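Local coordinates for protein mandelate racemase/muconate lactonizing enzyme/Enolase superfamily (Rhodobacter sphaeroides, PDB 2HZG) that belongs to the enolase superfamily and binds a sodium ion in the metal site of its TIM-barrel domain, at residues E227-A232 with V248-G253. Residues are numbered along the deposited sequence; the frame is centred on the assembly and turned at random.
Sequences EEPFDA and VRIAGG. With NA (sodium ion), chain C.
Ala251 O accepts a hydrogen bond from Glu228 N at 2.9 Å, and beside it lies the weaker CA-H...O contact of Glu227 CA with the same oxygen at 3.3 Å. Glu227 and Ala251 form a parallel bridge between neighbouring strands 225-227 and 249-252 of the TIM barrel, at the end where the metal sits. The N-H comes in fairly straight (160° at the hydrogen), though the donor is tilted 27° from the carbonyl plane. Glu227 and Ala251 share one face of the sheet, and the small methyl of Ala251 lies beside the backbone of Glu227 while the longer acid runs on to the metal. With CG anti to the backbone N (chi1 174°) and the chain extended beyond it, Glu227 sets OE2 2.3 Å from the sodium ion; Asp199, Glu254 and three waters complete six ligands. OE1 forms a salt bridge with Lys165 and a hydrogen bond with Trp225 NE1, so that, with OE2 on the metal, the carboxylate is probably restrained in rotation. Beyond the strand end, Pro229, rigid and apolar, lays CG 3.8 Å from Ile250 CG2, and helix 235-242 packs on the proline through His238 and Leu241. Gly253 has a positive phi at which a CB would press against the carbonyl O of Gly252, so glycine suits the place. A water links the Gly253 backbone to Glu228, whose OE1 also bonds Gln202: the water donates to OE1 at 2.8 Å and accepts from Gly253 N at 3.1 Å.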
# COMPACT_ATOMS: atom_id res chain seq x y z
N GLU A 227 18.85 8.66 5.29
CA GLU A 227 17.67 7.81 5.41
C GLU A 227 16.52 8.33 4.54
O GLU A 227 16.28 9.54 4.46
CB GLU A 227 17.27 7.74 6.89
CG GLU A 227 15.99 7.02 7.21
CD GLU A 227 15.79 6.85 8.71
OE1 GLU A 227 16.79 6.83 9.47
OE2 GLU A 227 14.63 6.70 9.12
N GLU A 228 15.85 7.41 3.85
CA GLU A 228 14.68 7.72 3.02
C GLU A 228 14.91 8.89 2.05
O GLU A 228 14.13 9.85 2.07
CB GLU A 228 13.45 8.02 3.90
CG GLU A 228 12.87 6.79 4.59
CD GLU A 228 11.34 6.79 4.57
OE1 GLU A 228 10.76 5.94 3.81
OE2 GLU A 228 10.74 7.67 5.26
N PRO A 229 15.97 8.84 1.21
CA PRO A 229 16.13 10.00 0.30
C PRO A 229 14.96 10.18 -0.69
O PRO A 229 14.70 11.29 -1.13
CB PRO A 229 17.43 9.68 -0.48
CG PRO A 229 17.58 8.15 -0.35
CD PRO A 229 17.01 7.80 1.01
N PHE A 230 14.28 9.08 -1.02
CA PHE A 230 13.31 9.06 -2.13
C PHE A 230 11.98 8.41 -1.75
O PHE A 230 11.87 7.82 -0.66
CB PHE A 230 13.91 8.29 -3.31
CG PHE A 230 15.24 8.83 -3.78
CD1 PHE A 230 15.33 10.11 -4.36
CD2 PHE A 230 16.39 8.06 -3.65
CE1 PHE A 230 16.57 10.60 -4.81
CE2 PHE A 230 17.63 8.54 -4.08
CZ PHE A 230 17.73 9.81 -4.66
N ASP A 231 10.99 8.49 -2.66
CA ASP A 231 9.77 7.66 -2.58
C ASP A 231 10.19 6.26 -2.14
O ASP A 231 11.19 5.75 -2.64
CB ASP A 231 9.10 7.45 -3.96
CG ASP A 231 8.48 8.70 -4.55
OD1 ASP A 231 8.42 9.76 -3.89
OD2 ASP A 231 8.03 8.59 -5.72
N ALA A 232 9.39 5.62 -1.28
CA ALA A 232 9.71 4.28 -0.77
C ALA A 232 9.92 3.23 -1.87
O ALA A 232 10.80 2.36 -1.76
CB ALA A 232 8.63 3.82 0.20
N VAL A 248 28.83 8.41 3.18
CA VAL A 248 27.51 8.27 3.81
C VAL A 248 26.76 7.13 3.11
O VAL A 248 26.72 7.05 1.87
CB VAL A 248 26.71 9.60 3.78
CG1 VAL A 248 26.42 10.06 2.35
CG2 VAL A 248 25.41 9.50 4.60
N ARG A 249 26.19 6.24 3.90
CA ARG A 249 25.45 5.12 3.35
C ARG A 249 23.97 5.45 3.26
O ARG A 249 23.52 6.42 3.88
CB ARG A 249 25.72 3.86 4.19
CG ARG A 249 27.19 3.44 4.05
CD ARG A 249 27.60 2.49 5.14
NE ARG A 249 27.04 1.16 4.91
CZ ARG A 249 27.15 0.14 5.76
NH1 ARG A 249 27.80 0.29 6.91
NH2 ARG A 249 26.61 -1.03 5.45
N ILE A 250 23.23 4.69 2.47
CA ILE A 250 21.79 4.94 2.31
C ILE A 250 21.02 3.99 3.24
O ILE A 250 21.39 2.83 3.41
CB ILE A 250 21.31 4.82 0.82
CG1 ILE A 250 22.20 5.65 -0.14
CG2 ILE A 250 19.83 5.22 0.67
CD1 ILE A 250 22.52 7.09 0.30
N ALA A 251 19.98 4.52 3.86
CA ALA A 251 19.14 3.72 4.76
C ALA A 251 17.69 3.91 4.37
O ALA A 251 17.31 4.94 3.83
CB ALA A 251 19.35 4.14 6.23
N GLY A 252 16.88 2.89 4.65
CA GLY A 252 15.44 3.04 4.48
C GLY A 252 14.72 1.76 4.85
O GLY A 252 15.33 0.82 5.37
N GLY A 253 13.42 1.72 4.55
CA GLY A 253 12.59 0.56 4.82
C GLY A 253 11.44 0.81 5.78
O GLY A 253 10.56 -0.04 5.91
NA NA C . 12.63 7.89 9.44
O HOH W 1 10.99 3.20 3.33
O HOH W 2 11.88 9.02 6.94
O HOH W 3 10.32 8.55 9.97
O HOH W 4 12.80 7.94 12.00